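Local coordinates for uracil-DNA glycosylase (Nitratifractor salsuginis, PDB 5X3G), which is a single-chain alpha/beta protein of the uracil-DNA glycosylase superfamily, built round a four-stranded parallel sheet flanked by helices, at residues Ile205-His210 and Glu229-His234. Residues are numbered along the deposited sequence; the frame is centred on the assembly and turned at random.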
loop_
_atom_site.group_PDB
_atom_site.type_symbol
_atom_site.label_atom_id
_atom_site.label_comp_id
_atom_site.label_asym_id
_atom_site.label_seq_id
_atom_site.Cartn_x
_atom_site.Cartn_y
_atom_site.Cartn_z
ATOM N N ILE A 205 -9.518 2.219 -3.216
ATOM C CA ILE A 205 -8.914 3.506 -3.541
ATOM C C ILE A 205 -8.001 3.295 -4.739
ATOM O O ILE A 205 -7.002 2.570 -4.650
ATOM C CB ILE A 205 -8.145 4.090 -2.348
ATOM C CG1 ILE A 205 -9.087 4.299 -1.163
ATOM C CG2 ILE A 205 -7.456 5.393 -2.745
ATOM C CD1 ILE A 205 -8.363 4.585 0.129
ATOM N N LEU A 206 -8.340 3.925 -5.858
ATOM C CA LEU A 206 -7.720 3.626 -7.145
ATOM C C LEU A 206 -6.986 4.865 -7.648
ATOM O O LEU A 206 -7.607 5.796 -8.170
ATOM C CB LEU A 206 -8.775 3.149 -8.136
ATOM C CG LEU A 206 -9.622 1.980 -7.622
ATOM C CD1 LEU A 206 -10.863 1.785 -8.481
ATOM C CD2 LEU A 206 -8.794 0.699 -7.558
ATOM N N PHE A 207 -5.664 4.868 -7.497
ATOM C CA PHE A 207 -4.827 5.972 -7.955
ATOM C C PHE A 207 -4.576 5.834 -9.452
ATOM O O PHE A 207 -3.922 4.883 -9.892
ATOM C CB PHE A 207 -3.503 5.994 -7.195
ATOM C CG PHE A 207 -3.591 6.613 -5.831
ATOM C CD1 PHE A 207 -4.533 7.589 -5.555
ATOM C CD2 PHE A 207 -2.722 6.222 -4.826
ATOM C CE1 PHE A 207 -4.608 8.160 -4.299
ATOM C CE2 PHE A 207 -2.792 6.789 -3.569
ATOM C CZ PHE A 207 -3.736 7.760 -3.304
ATOM N N GLY A 208 -5.091 6.784 -10.231
ATOM C CA GLY A 208 -4.740 6.864 -11.641
ATOM C C GLY A 208 -5.070 5.601 -12.416
ATOM O O GLY A 208 -6.191 5.081 -12.363
ATOM N N ALA A 209 -4.064 5.091 -13.137
ATOM C CA ALA A 209 -4.263 3.949 -14.027
ATOM C C ALA A 209 -4.833 2.740 -13.299
ATOM O O ALA A 209 -5.521 1.914 -13.915
ATOM C CB ALA A 209 -2.941 3.581 -14.705
ATOM N N HIS A 210 -4.568 2.625 -11.991
ATOM C CA HIS A 210 -5.096 1.516 -11.202
ATOM C C HIS A 210 -6.603 1.369 -11.360
ATOM O O HIS A 210 -7.132 0.255 -11.258
ATOM C CB HIS A 210 -4.749 1.708 -9.724
ATOM C CG HIS A 210 -3.310 1.445 -9.399
ATOM N ND1 HIS A 210 -2.491 2.394 -8.826
ATOM C CD2 HIS A 210 -2.546 0.340 -9.567
ATOM C CE1 HIS A 210 -1.284 1.886 -8.654
ATOM N NE2 HIS A 210 -1.291 0.641 -9.097
ATOM N N GLU A 229 -6.742 11.053 -9.110
ATOM C CA GLU A 229 -5.475 11.385 -9.740
ATOM C C GLU A 229 -4.325 10.749 -8.965
ATOM O O GLU A 229 -4.346 10.691 -7.732
ATOM C CB GLU A 229 -5.320 12.906 -9.790
ATOM C CG GLU A 229 -3.961 13.420 -10.201
ATOM C CD GLU A 229 -3.903 14.935 -10.179
ATOM O OE1 GLU A 229 -4.670 15.549 -9.406
ATOM O OE2 GLU A 229 -3.095 15.510 -10.938
ATOM N N HIS A 230 -3.326 10.255 -9.690
ATOM C CA HIS A 230 -2.199 9.613 -9.030
ATOM C C HIS A 230 -1.348 10.657 -8.311
ATOM O O HIS A 230 -1.079 11.729 -8.864
ATOM C CB HIS A 230 -1.347 8.842 -10.040
ATOM C CG HIS A 230 -0.398 7.872 -9.410
ATOM N ND1 HIS A 230 0.785 8.262 -8.819
ATOM C CD2 HIS A 230 -0.464 6.527 -9.264
ATOM C CE1 HIS A 230 1.410 7.199 -8.343
ATOM N NE2 HIS A 230 0.673 6.134 -8.601
ATOM N N PRO A 231 -0.909 10.378 -7.078
ATOM C CA PRO A 231 -0.140 11.381 -6.319
ATOM C C PRO A 231 1.203 11.733 -6.939
ATOM O O PRO A 231 1.835 12.697 -6.487
ATOM C CB PRO A 231 0.037 10.724 -4.943
ATOM C CG PRO A 231 -0.117 9.252 -5.204
ATOM C CD PRO A 231 -1.130 9.146 -6.302
ATOM N N TYR A 232 1.660 10.993 -7.951
ATOM C CA TYR A 232 2.874 11.382 -8.660
ATOM C C TYR A 232 2.748 12.781 -9.248
ATOM O O TYR A 232 3.750 13.489 -9.390
ATOM C CB TYR A 232 3.187 10.361 -9.756
ATOM C CG TYR A 232 4.514 10.573 -10.457
ATOM C CD1 TYR A 232 5.647 9.873 -10.065
ATOM C CD2 TYR A 232 4.626 11.459 -11.520
ATOM C CE1 TYR A 232 6.858 10.059 -10.704
ATOM C CE2 TYR A 232 5.832 11.655 -12.163
ATOM C CZ TYR A 232 6.945 10.952 -11.752
ATOM O OH TYR A 232 8.147 11.141 -12.392
ATOM N N ASN A 233 1.529 13.199 -9.576
ATOM C CA ASN A 233 1.299 14.500 -10.182
ATOM C C ASN A 233 1.250 15.572 -9.101
ATOM O O ASN A 233 0.571 15.407 -8.085
ATOM C CB ASN A 233 -0.004 14.476 -10.976
ATOM C CG ASN A 233 -0.022 13.380 -12.024
ATOM O OD1 ASN A 233 -0.699 12.363 -11.866
ATOM N ND2 ASN A 233 0.726 13.581 -13.102
ATOM N N HIS A 234 1.981 16.669 -9.315
ATOM C CA HIS A 234 2.008 17.735 -8.317
ATOM C C HIS A 234 0.618 18.309 -8.065
ATOM O O HIS A 234 0.316 18.731 -6.940
ATOM C CB HIS A 234 2.979 18.836 -8.751
ATOM C CG HIS A 234 2.758 19.326 -10.147
ATOM N ND1 HIS A 234 2.009 20.446 -10.434
ATOM C CD2 HIS A 234 3.194 18.850 -11.338
ATOM C CE1 HIS A 234 1.988 20.638 -11.741
ATOM N NE2 HIS A 234 2.699 19.683 -12.313
#
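Phe207 and Pro231 form the apolar heart of the contact between the end of strand 203-207 and the loop that follows the neighbouring parallel strand 225-228. Pro231 CD lies over one face of the phenyl ring in a CH-pi contact, 3.6 Å from its centroid and 15° off the normal, and Pro231 CG leans toward the CD2-CE2 side, 4.0 Å from Phe207 CE2. Ile205 CG2 sits above the opposite face, toward the rim, and the phenyl group is thus sandwiched between its own strand and the loop.

The aromatic pair, Phe207 with His230, is looser. Phe207 turns an edge toward the face of the imidazole, with centroids 5.9 Å apart and planes at 62°; the nearest atoms are Phe207 CB and His230 CD2, at 3.7 Å. His230 carries CG anti to its backbone N (chi1 -165°), which swings the imidazole back over Pro231 CD. There, ND1 accepts the backbone N-H of Tyr232, 3.0 Å from Tyr232 N, nearly in the ring plane; this bond, with Pro231 CD against one face, should hold the ring's rotation.

Phe207 O receives His210 N, closing a type II' turn, and also a weak bond from His210 ND1 at 3.1 Å. Asn233 N to His230 O closes a type I turn. The backbones come nearest at Gly208 (positive phi), whose CA is 4.6 Å from His230 CA. Beyond the segments, Asn118 binds Pro231 O and Asn239 binds Glu229 OE1.

His230-Pro231 probably corresponds to the His-Pro motif of uracil-DNA glycosylases. Backbone bonds from Leu206 and Gly208 to Leu228 bring the strand ends together; with no hydrogen bond crossing between the segments themselves, ring and methylene packing joins them, its fit dependent on shape.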